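Local coordinates for protein galactose mutarotase related enzyme (Lactobacillus casei, PDB 3Q1N) that probably binds carbohydrate and may act as an isomerase of the galactose mutarotase kind, at residues 29-33 with 226-230; 119-123 with 289-293; 170-174 with 185-191. All blocks are in the same frame, centred on the assembly; numbering follows the deposited sequence. Where two conformers were deposited one is given.

Interaction 1: 29-33 with 226-230; sequences DNYEY and DHSIT. With EDO (1,2-ethanediol), chain I; EDO (1,2-ethanediol), chain P.
His227 packs against Asp29, Tyr31 and Tyr33. Its CB lies over the face of the Tyr31 ring, 4.1 Å from its centroid, a CH-pi contact. The imidazole then continues over the same phenol as an offset stack, with ring centroids 4.2 Å apart and planes only 14° from parallel; CD2 comes nearest, 3.3 Å from Tyr31 CG. Chi1 of Tyr31, 176°, sets CG anti to the backbone N and swings the ring under the histidine. On the far edge NE2 donates to Asp29 OD2 at 2.6 Å, in the imidazole plane and onto the syn lone pair, a short and nearly straight bond. Asp29 is itself steadied by an Asx turn, its OD1 accepting from Tyr31 N. The contact ties the end of the small N-terminal sheet, at strand 31-32, to the approach to strand 229-232 of the large antiparallel sheet. ND1 faces the other way and, like Tyr33 OH, bonds to the carbonyl O of His294, so the two ring nitrogens of the histidine hold Asp29 and the C-terminal residue. Two such acceptors are consistent with a doubly protonated imidazolium, whose charge the nearby carboxylate would probably favour. The buried Tyr33 packs its CD1 on Ile229 CG2 at 3.6 Å. Tyr31 OH shares a hydrogen bond of 2.8 Å with O1 of an ethanediol, probably from the crystallisation liquor.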
loop_
_atom_site.group_PDB
_atom_site.type_symbol
_atom_site.label_atom_id
_atom_site.label_comp_id
_atom_site.label_asym_id
_atom_site.label_seq_id
_atom_site.Cartn_x
_atom_site.Cartn_y
_atom_site.Cartn_z
ATOM N N ASP A 29 10.314 20.493 -12.779
ATOM C CA ASP A 29 11.416 19.826 -13.507
ATOM C C ASP A 29 11.000 18.546 -14.225
ATOM O O ASP A 29 11.852 17.761 -14.672
ATOM C CB ASP A 29 12.579 19.558 -12.548
ATOM C CG ASP A 29 12.205 18.614 -11.386
ATOM O OD1 ASP A 29 11.044 18.179 -11.297
ATOM O OD2 ASP A 29 13.101 18.318 -10.552
ATOM N N ASN A 30 9.686 18.337 -14.358
ATOM C CA ASN A 30 9.128 17.128 -14.935
ATOM C C ASN A 30 9.599 15.803 -14.287
ATOM O O ASN A 30 9.594 14.748 -14.933
ATOM C CB ASN A 30 9.425 17.098 -16.432
ATOM C CG ASN A 30 8.532 16.194 -17.172
ATOM O OD1 ASN A 30 7.303 16.158 -16.942
ATOM N ND2 ASN A 30 9.124 15.416 -18.091
ATOM N N TYR A 31 9.927 15.852 -13.016
ATOM C CA TYR A 31 10.350 14.640 -12.288
ATOM C C TYR A 31 9.175 13.712 -11.970
ATOM O O TYR A 31 8.173 14.153 -11.402
ATOM C CB TYR A 31 11.081 15.012 -11.008
ATOM C CG TYR A 31 11.451 13.809 -10.173
ATOM C CD1 TYR A 31 12.561 13.065 -10.479
ATOM C CD2 TYR A 31 10.709 13.442 -9.074
ATOM C CE1 TYR A 31 12.918 11.951 -9.739
ATOM C CE2 TYR A 31 11.069 12.363 -8.306
ATOM C CZ TYR A 31 12.166 11.597 -8.654
ATOM O OH TYR A 31 12.534 10.493 -7.921
ATOM N N GLU A 32 9.341 12.428 -12.289
ATOM C CA GLU A 32 8.359 11.394 -11.988
ATOM C C GLU A 32 8.665 10.678 -10.665
ATOM O O GLU A 32 9.705 10.003 -10.544
ATOM C CB GLU A 32 8.323 10.388 -13.133
ATOM C CG GLU A 32 7.406 9.189 -12.963
ATOM C CD GLU A 32 5.939 9.566 -12.771
ATOM O OE1 GLU A 32 5.361 10.062 -13.755
ATOM O OE2 GLU A 32 5.396 9.422 -11.665
ATOM N N TYR A 33 7.752 10.818 -9.702
ATOM C CA TYR A 33 7.933 10.209 -8.387
ATOM C C TYR A 33 7.620 8.726 -8.379
ATOM O O TYR A 33 8.202 7.981 -7.598
ATOM C CB TYR A 33 7.014 10.854 -7.351
ATOM C CG TYR A 33 7.378 12.274 -6.977
ATOM C CD1 TYR A 33 8.295 12.543 -5.977
ATOM C CD2 TYR A 33 6.768 13.327 -7.580
ATOM C CE1 TYR A 33 8.606 13.849 -5.598
ATOM C CE2 TYR A 33 7.081 14.630 -7.240
ATOM C CZ TYR A 33 7.975 14.894 -6.246
ATOM O OH TYR A 33 8.239 16.216 -5.943
ATOM N N ASP A 226 17.761 15.082 -4.925
ATOM C CA ASP A 226 16.945 16.273 -4.675
ATOM C C ASP A 226 15.574 15.943 -4.180
ATOM O O ASP A 226 15.056 16.616 -3.258
ATOM C CB ASP A 226 16.791 17.116 -5.961
ATOM C CG ASP A 226 18.008 17.974 -6.264
ATOM O OD1 ASP A 226 18.980 17.974 -5.473
ATOM O OD2 ASP A 226 18.012 18.630 -7.328
ATOM N N HIS A 227 14.928 14.959 -4.803
ATOM C CA HIS A 227 13.553 14.691 -4.494
ATOM C C HIS A 227 13.485 13.611 -3.387
ATOM O O HIS A 227 14.301 12.660 -3.302
ATOM C CB HIS A 227 12.758 14.278 -5.754
ATOM C CG HIS A 227 12.594 15.395 -6.743
ATOM N ND1 HIS A 227 11.770 16.477 -6.504
ATOM C CD2 HIS A 227 13.175 15.622 -7.949
ATOM C CE1 HIS A 227 11.854 17.318 -7.520
ATOM N NE2 HIS A 227 12.698 16.821 -8.411
ATOM N N SER A 228 12.588 13.831 -2.471
ATOM C CA SER A 228 12.233 12.838 -1.479
ATOM C C SER A 228 10.732 12.934 -1.355
ATOM O O SER A 228 10.109 13.854 -1.902
ATOM C CB SER A 228 12.889 13.148 -0.144
ATOM O OG SER A 228 12.536 14.422 0.355
ATOM N N ILE A 229 10.145 11.940 -0.689
ATOM C CA ILE A 229 8.731 11.960 -0.318
ATOM C C ILE A 229 8.577 11.603 1.142
ATOM O O ILE A 229 9.439 10.952 1.708
ATOM C CB ILE A 229 7.894 10.963 -1.131
ATOM C CG1 ILE A 229 8.356 9.503 -0.901
ATOM C CG2 ILE A 229 7.979 11.357 -2.620
ATOM C CD1 ILE A 229 7.502 8.690 0.029
ATOM N N THR A 230 7.494 12.100 1.724
ATOM C CA THR A 230 7.110 11.773 3.087
ATOM C C THR A 230 5.653 11.298 3.066
ATOM O O THR A 230 4.777 11.966 2.488
ATOM C CB THR A 230 7.251 12.976 4.015
ATOM O OG1 THR A 230 8.627 13.359 4.048
ATOM C CG2 THR A 230 6.768 12.638 5.469
HETATM C C1 EDO I . 10.715 9.542 -4.653
HETATM O O1 EDO I . 11.268 10.613 -5.418
HETATM C C2 EDO I . 11.606 9.228 -3.462
HETATM O O2 EDO I . 12.903 8.811 -3.914
HETATM C C1 EDO P . 22.278 17.678 -3.654
HETATM O O1 EDO P . 22.130 18.058 -2.271
HETATM C C2 EDO P . 21.437 16.440 -3.904
HETATM O O2 EDO P . 20.180 16.524 -3.201
#

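Interaction 2: 119-123 with 289-293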
loop_
_atom_site.group_PDB
_atom_site.type_symbol
_atom_site.label_atom_id
_atom_site.label_comp_id
_atom_site.label_asym_id
_atom_site.label_seq_id
_atom_site.Cartn_x
_atom_site.Cartn_y
_atom_site.Cartn_z
ATOM N N ASP A 119 -0.716 22.020 -2.510
ATOM C CA ASP A 119 0.675 22.483 -2.553
ATOM C C ASP A 119 1.679 21.477 -1.976
ATOM O O ASP A 119 2.848 21.460 -2.327
ATOM C CB ASP A 119 0.834 23.786 -1.767
ATOM C CG ASP A 119 0.358 24.986 -2.531
ATOM O OD1 ASP A 119 0.105 24.867 -3.742
ATOM O OD2 ASP A 119 0.240 26.069 -1.884
ATOM N N GLY A 120 1.233 20.672 -1.025
ATOM C CA GLY A 120 2.109 19.737 -0.341
ATOM C C GLY A 120 2.359 18.445 -1.094
ATOM O O GLY A 120 3.368 17.773 -0.835
ATOM N N GLY A 121 1.431 18.085 -1.980
ATOM C CA GLY A 121 1.454 16.796 -2.657
ATOM C C GLY A 121 0.078 16.209 -2.885
ATOM O O GLY A 121 -0.867 16.935 -3.252
ATOM N N LEU A 122 -0.050 14.890 -2.650
ATOM C CA LEU A 122 -1.262 14.167 -3.026
ATOM C C LEU A 122 -1.931 13.656 -1.772
ATOM O O LEU A 122 -1.291 12.925 -1.003
ATOM C CB LEU A 122 -0.912 12.956 -3.887
ATOM C CG LEU A 122 -2.073 12.067 -4.327
ATOM C CD1 LEU A 122 -2.970 12.808 -5.354
ATOM C CD2 LEU A 122 -1.536 10.721 -4.843
ATOM N N SER A 123 -3.170 14.058 -1.533
ATOM C CA SER A 123 -3.972 13.532 -0.410
ATOM C C SER A 123 -4.844 12.392 -0.984
ATOM O O SER A 123 -5.288 12.481 -2.131
ATOM C CB SER A 123 -4.838 14.659 0.157
ATOM O OG SER A 123 -4.055 15.735 0.684
ATOM N N LEU A 289 -4.454 9.375 3.968
ATOM C CA LEU A 289 -2.995 9.549 3.927
ATOM C C LEU A 289 -2.628 10.756 3.068
ATOM O O LEU A 289 -3.461 11.271 2.309
ATOM C CB LEU A 289 -2.280 8.295 3.407
ATOM C CG LEU A 289 -2.545 7.734 2.006
ATOM C CD1 LEU A 289 -1.682 8.400 0.944
ATOM C CD2 LEU A 289 -2.351 6.200 1.982
ATOM N N LYS A 290 -1.374 11.199 3.192
ATOM C CA LYS A 290 -0.810 12.166 2.270
ATOM C C LYS A 290 0.549 11.675 1.803
ATOM O O LYS A 290 1.295 11.055 2.571
ATOM C CB LYS A 290 -0.638 13.546 2.907
ATOM C CG LYS A 290 -1.916 14.152 3.524
ATOM C CD LYS A 290 -1.673 15.595 4.066
ATOM C CE LYS A 290 -2.984 16.154 4.646
ATOM N NZ LYS A 290 -2.797 17.556 5.172
ATOM N N VAL A 291 0.839 11.941 0.538
ATOM C CA VAL A 291 2.182 11.735 -0.020
ATOM C C VAL A 291 2.730 13.160 -0.184
ATOM O O VAL A 291 2.280 13.894 -1.055
ATOM C CB VAL A 291 2.136 10.994 -1.357
ATOM C CG1 VAL A 291 3.576 10.651 -1.821
ATOM C CG2 VAL A 291 1.269 9.704 -1.248
ATOM N N GLU A 292 3.608 13.585 0.700
ATOM C CA GLU A 292 4.249 14.891 0.561
ATOM C C GLU A 292 5.339 14.789 -0.496
ATOM O O GLU A 292 6.169 13.864 -0.461
ATOM C CB GLU A 292 4.865 15.380 1.849
ATOM C CG GLU A 292 3.960 15.303 3.086
ATOM C CD GLU A 292 4.635 15.834 4.347
ATOM O OE1 GLU A 292 5.722 16.455 4.280
ATOM O OE2 GLU A 292 4.065 15.623 5.430
ATOM N N LEU A 293 5.303 15.709 -1.461
ATOM C CA LEU A 293 6.156 15.639 -2.643
ATOM C C LEU A 293 7.240 16.717 -2.527
ATOM O O LEU A 293 6.940 17.896 -2.687
ATOM C CB LEU A 293 5.294 15.832 -3.878
ATOM C CG LEU A 293 4.263 14.725 -4.106
ATOM C CD1 LEU A 293 3.476 15.050 -5.388
ATOM C CD2 LEU A 293 4.966 13.293 -4.169
HETATM O O HOH W 1 5.623 19.988 -1.522
#
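Leu122 and Val291 exchange two backbone hydrogen bonds, Val291 N to Leu122 O at 2.8 Å and Leu122 N to Val291 O at 3.0 Å, and so form an antiparallel hydrogen-bonded pair. A third bond, from Leu293 N to Gly120 O at 2.9 Å, carries the pairing past the start of strand 121-130 into the turn before it. Weaker CA-H...O contacts fill the intervals; Gly121 CA, for instance, lies 3.4 Å from Val291 O. Gly121 has a positive phi of 144°, and a CB there would run into Val291 O, so glycine suits the place where the chain leaves the turn close against its partner. Strands 121-130 and 284-293 are neighbours within the large antiparallel sheet of this mutarotase-like fold, their short segments running at 175° to each other.

Apolar contacts lie on the face that carries Leu122 and Val291, whose CB atoms are 4.4 Å apart, branched residues well suited to a buried strand surface. Leu293 reaches back over the glycine, CG 3.8 Å from Gly121 CA; with chi1 at -65°, its CG stands anti to the carbonyl carbon and the branched end lies against Gly121, where no side chain interferes.

The other face, bearing Ser123 and Lys290, is more polar. The extended aliphatic chain of Lys290 runs beside Ser123 before its end leads away. Glu292 also turns from strand 121-130, its carboxylate forming a salt bridge with Lys217. At the strand end a water lies within hydrogen-bonding distance of two carbonyls, 2.7 Å from Leu293 O and 3.2 Å from Gly120 O.

Interaction 3: 170-174 with 185-191; sequences LQRFG and VEDIPGA. With EDO (1,2-ethanediol), chain Q.
Ile188 packs its side chain against Leu170 and Arg172 at an apolar centre beside the two-stranded antiparallel pairing of strands 171-175 and 184-187, where the chain leaves the second strand. Its CD1 lies 4.2 Å from Leu170 CB, and its CG1 meets Arg172 CB at 3.9 Å; the branched, wholly apolar isoleucine suits this buried place. Leu170 CD1 also meets Ala191 CB, a small residue at the close of the type II turn 188-191. Farther along, Val185 CG2 touches Phe173 CD1 at 3.6 Å, and the Phe173 ring also pairs edge-to-face with Tyr238.

Arg172 and Glu186 form the hydrogen-bonded backbone pair, and in the modelled conformer of the arginine their side chains run side by side. Their charged ends are near but not bridged: Glu186 OE2 lies well out of the guanidinium plane, and Arg172 NH2 bonds instead to Leu207 O.

At the polar edge lies Gln171, whose amide NE2 comes close to Asp187 OD1, though so short a contact, in one of two conformers, is doubtful. Nearby a water bridges the segments, donating to Leu170 O at 2.7 Å and accepting from Ile188 N at 2.9 Å.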
loop_
_atom_site.group_PDB
_atom_site.type_symbol
_atom_site.label_atom_id
_atom_site.label_comp_id
_atom_site.label_asym_id
_atom_site.label_seq_id
_atom_site.Cartn_x
_atom_site.Cartn_y
_atom_site.Cartn_z
ATOM N N LEU A 170 12.448 0.159 16.374
ATOM C CA LEU A 170 11.771 -0.279 15.152
ATOM C C LEU A 170 11.693 -1.799 15.114
ATOM O O LEU A 170 12.705 -2.451 15.363
ATOM C CB LEU A 170 12.564 0.164 13.921
ATOM C CG LEU A 170 12.237 1.506 13.277
ATOM C CD1 LEU A 170 13.315 1.820 12.185
ATOM C CD2 LEU A 170 10.816 1.547 12.720
ATOM N N GLN A 171 10.504 -2.334 14.798
ATOM C CA GLN A 171 10.300 -3.778 14.704
ATOM C C GLN A 171 9.589 -4.110 13.393
ATOM O O GLN A 171 8.854 -3.262 12.838
ATOM C CB GLN A 171 9.496 -4.288 15.922
ATOM C CG GLN A 171 10.216 -4.127 17.290
ATOM C CD GLN A 171 11.319 -5.150 17.510
ATOM O OE1 GLN A 171 11.046 -6.321 17.810
ATOM N NE2 GLN A 171 12.577 -4.718 17.373
ATOM N N ARG A 172 9.845 -5.322 12.885
ATOM C CA ARG A 172 9.138 -5.830 11.721
ATOM C C ARG A 172 8.451 -7.148 12.039
ATOM O O ARG A 172 8.874 -7.890 12.949
ATOM C CB ARG A 172 10.086 -6.072 10.554
ATOM C CG ARG A 172 10.989 -7.238 10.772
ATOM C CD ARG A 172 12.008 -7.374 9.738
ATOM N NE ARG A 172 11.465 -7.826 8.462
ATOM C CZ ARG A 172 12.230 -8.293 7.476
ATOM N NH1 ARG A 172 13.549 -8.400 7.650
ATOM N NH2 ARG A 172 11.689 -8.678 6.325
ATOM N N PHE A 173 7.400 -7.432 11.299
ATOM C CA PHE A 173 6.776 -8.743 11.348
ATOM C C PHE A 173 7.696 -9.776 10.710
ATOM O O PHE A 173 8.170 -9.596 9.599
ATOM C CB PHE A 173 5.431 -8.751 10.651
ATOM C CG PHE A 173 4.381 -8.047 11.406
ATOM C CD1 PHE A 173 3.696 -8.724 12.425
ATOM C CD2 PHE A 173 4.108 -6.727 11.207
ATOM C CE1 PHE A 173 2.712 -8.103 13.163
ATOM C CE2 PHE A 173 3.158 -6.082 11.974
ATOM C CZ PHE A 173 2.453 -6.778 12.942
ATOM N N GLY A 174 7.980 -10.845 11.415
ATOM C CA GLY A 174 8.766 -11.903 10.826
ATOM C C GLY A 174 8.103 -12.529 9.599
ATOM O O GLY A 174 6.896 -12.704 9.554
ATOM N N VAL A 185 7.339 -10.813 15.773
ATOM C CA VAL A 185 7.702 -9.435 15.581
ATOM C C VAL A 185 9.120 -9.374 16.139
ATOM O O VAL A 185 9.394 -9.947 17.210
ATOM C CB VAL A 185 6.740 -8.496 16.307
ATOM C CG1 VAL A 185 7.277 -7.064 16.251
ATOM C CG2 VAL A 185 5.337 -8.554 15.659
ATOM N N GLU A 186 10.030 -8.743 15.392
ATOM C CA GLU A 186 11.472 -8.871 15.625
ATOM C C GLU A 186 12.235 -7.602 15.246
ATOM O O GLU A 186 11.711 -6.703 14.596
ATOM C CB GLU A 186 12.050 -10.053 14.820
ATOM C CG GLU A 186 11.795 -9.952 13.304
ATOM C CD GLU A 186 12.204 -11.192 12.483
ATOM O OE1 GLU A 186 12.008 -12.318 12.968
ATOM O OE2 GLU A 186 12.635 -11.017 11.301
ATOM N N ASP A 187 13.515 -7.593 15.608
ATOM C CA ASP A 187 14.409 -6.481 15.247
ATOM C C ASP A 187 14.697 -6.474 13.769
ATOM O O ASP A 187 14.563 -7.517 13.083
ATOM C CB ASP A 187 15.744 -6.628 15.965
ATOM C CG ASP A 187 15.635 -6.505 17.482
ATOM O OD1 ASP A 187 14.652 -5.968 18.018
ATOM O OD2 ASP A 187 16.616 -6.923 18.135
ATOM N N ILE A 188 15.080 -5.290 13.257
ATOM C CA ILE A 188 15.316 -5.101 11.818
ATOM C C ILE A 188 16.806 -4.939 11.508
ATOM O O ILE A 188 17.453 -4.103 12.144
ATOM C CB ILE A 188 14.618 -3.849 11.307
ATOM C CG1 ILE A 188 13.132 -3.898 11.668
ATOM C CG2 ILE A 188 14.815 -3.750 9.789
ATOM C CD1 ILE A 188 12.256 -2.800 11.023
ATOM N N PRO A 189 17.349 -5.736 10.551
ATOM C CA PRO A 189 18.774 -5.591 10.217
ATOM C C PRO A 189 19.111 -4.147 9.857
ATOM O O PRO A 189 18.518 -3.576 8.929
ATOM C CB PRO A 189 18.963 -6.531 9.017
ATOM C CG PRO A 189 17.891 -7.625 9.203
ATOM C CD PRO A 189 16.736 -6.940 9.914
ATOM N N GLY A 190 19.993 -3.547 10.664
ATOM C CA GLY A 190 20.549 -2.242 10.373
ATOM C C GLY A 190 19.828 -1.023 10.939
ATOM O O GLY A 190 20.279 0.075 10.713
ATOM N N ALA A 191 18.737 -1.205 11.682
ATOM C CA ALA A 191 17.971 -0.057 12.189
ATOM C C ALA A 191 18.814 0.746 13.195
ATOM O O ALA A 191 19.536 0.172 14.003
ATOM C CB ALA A 191 16.636 -0.510 12.825
HETATM C C1 EDO Q . 20.001 -4.646 13.975
HETATM O O1 EDO Q . 20.465 -3.376 13.489
HETATM C C2 EDO Q . 18.934 -4.445 15.043
HETATM O O2 EDO Q . 17.713 -4.021 14.428
HETATM O O HOH W 2 15.326 -2.986 14.996
#

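Overall arrangement
Interactions 1 and 2 adjoin, their centres 12 Å apart, because strands 229-232 and 284-293 are neighbours in the nine-stranded antiparallel sheet. Thr230 O and Glu292 N, 2.7 Å apart, probably hydrogen-bond between them, and Ile229 packs on Leu293. Along the chain their segments alternate, 29-33, 119-123, 226-230 and 289-293, so the two crossing contacts bring N-terminal, middle and C-terminal parts of the protein together. Interaction 3 is nested inside both loops, its centre 28 Å from that of interaction 1 and 27 Å from that of interaction 2, and touches neither. Interaction 2 thus pairs strands within the nine-stranded sheet, interaction 1 ties the N-terminal sheet to its strand 229-232, and interaction 3 is a separate local pairing that takes no part in it.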